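Local coordinates for glutathione S-transferase (Bombyx mori, PDB 3AY8), which probably catalyses the conjugation of glutathione to electrophilic compounds and works as a homodimer with the cytosolic glutathione transferase fold, at residues P14-L19 with P197-G202; F63-W66 with A70-C73. All coordinates share one frame; numbering follows the deposited sequence.

Contact 1 of 2, residues P14-L19 with P197-G202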
ATOM      1  N   PRO A  14       0.635  11.238   3.812  1.00 23.90           N
ATOM      2  CA  PRO A  14      -0.072  10.184   4.569  1.00 23.81           C
ATOM      3  C   PRO A  14      -0.619  10.689   5.906  1.00 23.55           C
ATOM      4  O   PRO A  14      -1.727  10.336   6.287  1.00 23.27           O
ATOM      5  CB  PRO A  14       1.010   9.112   4.773  1.00 24.09           C
ATOM      6  CG  PRO A  14       1.876   9.261   3.536  1.00 24.84           C
ATOM      7  CD  PRO A  14       1.953  10.774   3.333  1.00 24.11           C
ATOM      8  N   SER A  15       0.143  11.526   6.605  1.00 23.85           N
ATOM      9  CA  SER A  15      -0.354  12.128   7.846  1.00 24.13           C
ATOM     10  C   SER A  15      -1.587  12.982   7.560  1.00 23.74           C
ATOM     11  O   SER A  15      -2.582  12.894   8.277  1.00 23.90           O
ATOM     12  CB  SER A  15       0.747  12.929   8.561  1.00 24.76           C
ATOM     13  OG  SER A  15       0.453  13.060   9.940  1.00 24.36           O
ATOM     14  N   ARG A  16      -1.546  13.759   6.476  1.00 23.23           N
ATOM     15  CA  ARG A  16      -2.692  14.578   6.088  1.00 22.54           C
ATOM     16  C   ARG A  16      -3.907  13.736   5.694  1.00 22.14           C
ATOM     17  O   ARG A  16      -5.040  14.116   5.977  1.00 21.32           O
ATOM     18  CB  ARG A  16      -2.314  15.579   4.987  1.00 22.60           C
ATOM     19  CG  ARG A  16      -1.691  16.877   5.541  1.00 23.28           C
ATOM     20  CD  ARG A  16      -1.360  17.880   4.430  1.00 23.60           C
ATOM     21  NE  ARG A  16      -0.088  17.581   3.756  1.00 24.86           N
ATOM     22  CZ  ARG A  16       0.010  17.014   2.551  1.00 24.97           C
ATOM     23  NH1 ARG A  16       1.204  16.766   2.021  1.00 26.29           N
ATOM     24  NH2 ARG A  16      -1.085  16.707   1.868  1.00 24.72           N
ATOM     25  N   GLY A  17      -3.659  12.578   5.074  1.00 21.73           N
ATOM     26  CA  GLY A  17      -4.736  11.657   4.685  1.00 21.70           C
ATOM     27  C   GLY A  17      -5.478  11.073   5.877  1.00 21.88           C
ATOM     28  O   GLY A  17      -6.701  10.898   5.840  1.00 21.89           O
ATOM     29  N   ALA A  18      -4.736  10.759   6.929  1.00 22.01           N
ATOM     30  CA  ALA A  18      -5.340  10.279   8.180  1.00 22.17           C
ATOM     31  C   ALA A  18      -6.204  11.366   8.832  1.00 22.44           C
ATOM     32  O   ALA A  18      -7.325  11.083   9.283  1.00 22.74           O
ATOM     33  CB  ALA A  18      -4.255   9.796   9.144  1.00 22.21           C
ATOM     34  N   LEU A  19      -5.703  12.604   8.876  1.00 22.13           N
ATOM     35  CA  LEU A  19      -6.482  13.711   9.468  1.00 22.84           C
ATOM     36  C   LEU A  19      -7.724  14.032   8.639  1.00 22.98           C
ATOM     37  O   LEU A  19      -8.825  14.220   9.183  1.00 23.66           O
ATOM     38  CB  LEU A  19      -5.608  14.957   9.701  1.00 22.11           C
ATOM     39  CG  LEU A  19      -6.294  16.179  10.340  1.00 23.51           C
ATOM     40  CD1 LEU A  19      -6.959  15.870  11.676  1.00 22.35           C
ATOM     41  CD2 LEU A  19      -5.321  17.360  10.488  1.00 23.76           C
ATOM     42  N   PRO A 197      -8.831  22.878   3.449  1.00 28.27           N
ATOM     43  CA  PRO A 197      -7.866  23.968   3.597  1.00 28.45           C
ATOM     44  C   PRO A 197      -6.732  23.611   4.489  1.00 27.93           C
ATOM     45  O   PRO A 197      -5.645  23.988   4.216  1.00 27.63           O
ATOM     46  CB  PRO A 197      -8.664  25.093   4.263  1.00 20.00           C
ATOM     47  CG  PRO A 197      -9.959  24.875   3.883  1.00 20.00           C
ATOM     48  CD  PRO A 197     -10.185  23.384   3.624  1.00 20.00           C
ATOM     49  N   GLU A 198      -7.037  22.900   5.550  1.00 27.80           N
ATOM     50  CA  GLU A 198      -6.055  22.441   6.471  1.00 27.71           C
ATOM     51  C   GLU A 198      -5.111  21.520   5.710  1.00 27.60           C
ATOM     52  O   GLU A 198      -3.929  21.607   5.851  1.00 27.76           O
ATOM     53  CB  GLU A 198      -6.744  21.741   7.644  1.00 28.08           C
ATOM     54  CG  GLU A 198      -5.895  21.074   8.670  1.00 28.69           C
ATOM     55  CD  GLU A 198      -6.718  20.411   9.773  1.00 28.65           C
ATOM     56  OE1 GLU A 198      -7.635  19.672   9.483  1.00 27.66           O
ATOM     57  OE2 GLU A 198      -6.432  20.638  10.930  1.00 27.95           O
ATOM     58  N   ASN A 199      -5.652  20.675   4.858  1.00 27.14           N
ATOM     59  CA  ASN A 199      -4.790  19.843   4.012  1.00 26.54           C
ATOM     60  C   ASN A 199      -3.958  20.661   3.032  1.00 26.44           C
ATOM     61  O   ASN A 199      -2.754  20.433   2.881  1.00 26.13           O
ATOM     62  CB  ASN A 199      -5.604  18.814   3.236  1.00 26.54           C
ATOM     63  CG  ASN A 199      -4.759  18.089   2.211  1.00 25.29           C
ATOM     64  OD1 ASN A 199      -3.920  17.275   2.560  1.00 23.53           O
ATOM     65  ND2 ASN A 199      -4.928  18.443   0.949  1.00 26.01           N
ATOM     66  N   GLU A 200      -4.607  21.612   2.365  1.00 27.00           N
ATOM     67  CA  GLU A 200      -3.934  22.463   1.373  1.00 27.58           C
ATOM     68  C   GLU A 200      -2.760  23.238   1.962  1.00 27.38           C
ATOM     69  O   GLU A 200      -1.723  23.421   1.303  1.00 26.87           O
ATOM     70  CB  GLU A 200      -4.941  23.425   0.729  1.00 28.34           C
ATOM     71  CG  GLU A 200      -5.954  22.747  -0.193  1.00 31.34           C
ATOM     72  CD  GLU A 200      -5.316  22.190  -1.467  1.00 34.47           C
ATOM     73  OE1 GLU A 200      -4.256  22.704  -1.874  1.00 37.48           O
ATOM     74  OE2 GLU A 200      -5.868  21.241  -2.064  1.00 34.66           O
ATOM     75  N   ASP A 201      -2.903  23.681   3.213  1.00 27.41           N
ATOM     76  CA  ASP A 201      -1.824  24.425   3.881  1.00 27.34           C
ATOM     77  C   ASP A 201      -0.599  23.548   4.116  1.00 27.39           C
ATOM     78  O   ASP A 201       0.535  23.982   3.881  1.00 27.75           O
ATOM     79  CB  ASP A 201      -2.309  25.032   5.209  1.00 27.64           C
ATOM     80  CG  ASP A 201      -3.197  26.243   5.001  1.00 29.46           C
ATOM     81  OD1 ASP A 201      -2.912  27.040   4.083  1.00 29.10           O
ATOM     82  OD2 ASP A 201      -4.189  26.398   5.741  1.00 30.34           O
ATOM     83  N   GLY A 202      -0.819  22.318   4.592  1.00 27.04           N
ATOM     84  CA  GLY A 202       0.290  21.373   4.791  1.00 26.75           C
ATOM     85  C   GLY A 202       0.938  20.951   3.474  1.00 26.79           C
ATOM     86  O   GLY A 202       2.168  20.823   3.383  1.00 26.37           O
TER
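Arg-16, on the first helix of the thioredoxin-like N-terminal domain, reaches Asn-199 and Gly-202 on the last helix of the all-helical C-terminal domain, joining the two domains of the cytosolic glutathione transferase fold. The segments run nearly antiparallel (172°), with their axes 10.2 Å apart at the closest point. The tight, buried part lies around the arginine, whose chain is straight about chi2 and then bends at chi3 (-81°), which helps to bring NH2 to the Asn-199 amide. This NH2 donates a 3.0 Å hydrogen bond to OD1 of Asn-199, almost straight at 166°. The oxygen sits at the edge of the guanidinium, in its plane, while the donor is tilted from the carbonyl plane of the amide. Arg-16 CD also packs 3.3 Å from the backbone O of Asn-199, and NE comes obliquely to 3.5 Å from C of Gly-202; CD takes up the place that a side chain on Gly-202 would need. Further bonds hold the cation: NE to Pro-10 O, NH1 to Val-11 O and Ser-169 OG, NH2 to Ala-165 O. A leucine in place of Arg-16 would probably leave Asn-199 OD1 and the carbonyls of Pro-10, Val-11 and Ala-165 without this donor, and cost the domains a polar tie.

The other side is less enclosed. There Glu-198 is partly exposed, and its OE1 forms a salt bridge with Arg-23. Leu-19 meets this carboxylate crosswise with one methyl: CD2 lies 3.4 Å from Glu-198 OE1 and 3.5 Å from Glu-198 OE2.

Contact 2 of 2, residues F63-W66 with A70-C73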
ATOM      1  N   PHE A  63      -4.800   2.035  22.552  1.00 36.40           N
ATOM      2  CA  PHE A  63      -4.617   1.293  21.293  1.00 35.34           C
ATOM      3  C   PHE A  63      -3.874   2.216  20.337  1.00 34.80           C
ATOM      4  O   PHE A  63      -4.408   3.240  19.892  1.00 34.92           O
ATOM      5  CB  PHE A  63      -5.953   0.835  20.683  1.00 34.94           C
ATOM      6  CG  PHE A  63      -5.820   0.208  19.303  1.00 34.44           C
ATOM      7  CD1 PHE A  63      -5.118  -0.986  19.122  1.00 34.25           C
ATOM      8  CD2 PHE A  63      -6.413   0.806  18.194  1.00 33.65           C
ATOM      9  CE1 PHE A  63      -4.989  -1.567  17.850  1.00 33.66           C
ATOM     10  CE2 PHE A  63      -6.297   0.237  16.915  1.00 34.17           C
ATOM     11  CZ  PHE A  63      -5.577  -0.954  16.750  1.00 34.25           C
ATOM     12  N   VAL A  64      -2.631   1.855  20.057  1.00 34.20           N
ATOM     13  CA  VAL A  64      -1.739   2.650  19.228  1.00 33.75           C
ATOM     14  C   VAL A  64      -1.682   2.041  17.833  1.00 33.32           C
ATOM     15  O   VAL A  64      -1.404   0.848  17.668  1.00 32.81           O
ATOM     16  CB  VAL A  64      -0.327   2.705  19.838  1.00 34.01           C
ATOM     17  CG1 VAL A  64       0.633   3.464  18.927  1.00 34.33           C
ATOM     18  CG2 VAL A  64      -0.375   3.344  21.226  1.00 33.98           C
ATOM     19  N   LEU A  65      -1.973   2.868  16.834  1.00 32.10           N
ATOM     20  CA  LEU A  65      -2.061   2.408  15.462  1.00 31.35           C
ATOM     21  C   LEU A  65      -1.317   3.366  14.547  1.00 31.33           C
ATOM     22  O   LEU A  65      -1.522   4.574  14.613  1.00 31.12           O
ATOM     23  CB  LEU A  65      -3.531   2.332  15.038  1.00 30.87           C
ATOM     24  CG  LEU A  65      -3.886   1.773  13.660  1.00 29.46           C
ATOM     25  CD1 LEU A  65      -3.573   0.254  13.574  1.00 28.67           C
ATOM     26  CD2 LEU A  65      -5.345   2.073  13.339  1.00 26.71           C
ATOM     27  N   TRP A  66      -0.450   2.832  13.705  1.00 30.88           N
ATOM     28  CA  TRP A  66       0.116   3.644  12.636  1.00 30.67           C
ATOM     29  C   TRP A  66      -0.382   3.143  11.282  1.00 28.82           C
ATOM     30  O   TRP A  66      -1.211   2.221  11.224  1.00 29.18           O
ATOM     31  CB  TRP A  66       1.647   3.728  12.730  1.00 32.13           C
ATOM     32  CG  TRP A  66       2.346   2.401  12.801  1.00 35.53           C
ATOM     33  CD1 TRP A  66       2.590   1.664  13.922  1.00 39.77           C
ATOM     34  CD2 TRP A  66       2.906   1.664  11.705  1.00 40.68           C
ATOM     35  NE1 TRP A  66       3.264   0.504  13.594  1.00 41.15           N
ATOM     36  CE2 TRP A  66       3.472   0.484  12.238  1.00 42.23           C
ATOM     37  CE3 TRP A  66       2.997   1.892  10.320  1.00 42.29           C
ATOM     38  CZ2 TRP A  66       4.112  -0.474  11.433  1.00 44.27           C
ATOM     39  CZ3 TRP A  66       3.634   0.923   9.515  1.00 44.21           C
ATOM     40  CH2 TRP A  66       4.179  -0.236  10.078  1.00 44.56           C
ATOM     41  N   ALA A  70      -4.807   2.371   7.335  1.00 22.91           N
ATOM     42  CA  ALA A  70      -5.332   1.565   8.448  1.00 23.56           C
ATOM     43  C   ALA A  70      -6.095   2.438   9.460  1.00 23.94           C
ATOM     44  O   ALA A  70      -7.186   2.074   9.913  1.00 24.33           O
ATOM     45  CB  ALA A  70      -4.214   0.828   9.134  1.00 22.84           C
ATOM     46  N   ILE A  71      -5.510   3.587   9.798  1.00 23.82           N
ATOM     47  CA  ILE A  71      -6.163   4.584  10.656  1.00 24.01           C
ATOM     48  C   ILE A  71      -7.505   5.026  10.069  1.00 24.28           C
ATOM     49  O   ILE A  71      -8.528   4.992  10.758  1.00 24.39           O
ATOM     50  CB  ILE A  71      -5.226   5.802  10.903  1.00 23.53           C
ATOM     51  CG1 ILE A  71      -4.057   5.379  11.790  1.00 23.63           C
ATOM     52  CG2 ILE A  71      -5.994   6.988  11.515  1.00 24.31           C
ATOM     53  CD1 ILE A  71      -2.801   6.260  11.632  1.00 23.90           C
ATOM     54  N   ALA A  72      -7.499   5.411   8.790  1.00 24.19           N
ATOM     55  CA  ALA A  72      -8.720   5.842   8.114  1.00 24.63           C
ATOM     56  C   ALA A  72      -9.855   4.799   8.184  1.00 25.01           C
ATOM     57  O   ALA A  72     -11.007   5.144   8.484  1.00 24.75           O
ATOM     58  CB  ALA A  72      -8.427   6.220   6.659  1.00 24.07           C
ATOM     59  N   CYS A  73      -9.525   3.538   7.907  1.00 24.95           N
ATOM     60  CA  CYS A  73     -10.511   2.452   7.951  1.00 26.22           C
ATOM     61  C   CYS A  73     -10.983   2.172   9.387  1.00 26.23           C
ATOM     62  O   CYS A  73     -12.149   1.873   9.617  1.00 26.43           O
ATOM     63  CB  CYS A  73      -9.929   1.165   7.342  1.00 26.06           C
ATOM     64  SG  CYS A  73      -9.540   1.285   5.578  1.00 26.90           S
TER
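Leu-65 holds CG anti to its backbone N (chi1 -176°), which carries the branch from the strand toward the helix, and Ile-71 answers with CG1 anti to its own carbonyl carbon (chi1 -69°), from where an extended chi2 (156°) carries CD1 on to the strand. The two side chains thus slide past each other in opposite directions, each ending against the backbone of the other. CD2 of Leu-65 rests 3.8 Å from CA of Ile-71 and 3.9 Å from O of Ala-70, while its side-chain meeting with the isoleucine runs from Leu-65 CD2 to Ile-71 CG1 at 3.9 Å. In return, CD1 of Ile-71 settles 3.7 Å from O of Leu-65 and 4.0 Å from C of Trp-66. The small methyl of Ala-70 completes the contact, its CB 3.9 Å from the carbonyl O of Trp-66. All of this is van der Waals packing, methyl and methylene groups set against each other and against backbone atoms.

Trp-66 takes part through its backbone, since its CB points away from the helix and its side chain packs on Asn-50, Cys-54 and Thr-57. Its carbonyl O accepts a hydrogen bond from Gln-98 NE2 of the second subunit, whose Phe-102 packs on the tryptophan and whose Ala-94 packs on Ala-70, placing the contact at the dimer interface. On the strand's side, Leu-65 is joined by backbone hydrogen bonds to Leu-58 of the adjacent strand, and Ile-71 also touches Leu-58 and Pro-56. Strands 57-60 and 63-66 followed by helix 68-79 form the C-terminal beta-beta-alpha motif of the thioredoxin-like domain in glutathione transferases, where, as in relatives, the start of the helix probably helps to bind glutathione.

Contact 2 is local, its segments following one another along the chain, and it is nested inside the long loop closed by contact 1, which brings the first and last helices of the chain together. The centres of the two contacts lie about 16 Å apart. Both draw on the N-terminal domain: helix 13-25 supplies one side of contact 1, and helix 68-79 one side of contact 2. These helices meet directly, Ala-18 CB lying 4.1 Å from Ile-71 CG2. The packing is thus continuous from the edge strand 63-66, beside the second subunit, through the two helices to helix 196-213 of the C-terminal domain, connecting the dimer interface with the boundary between domains.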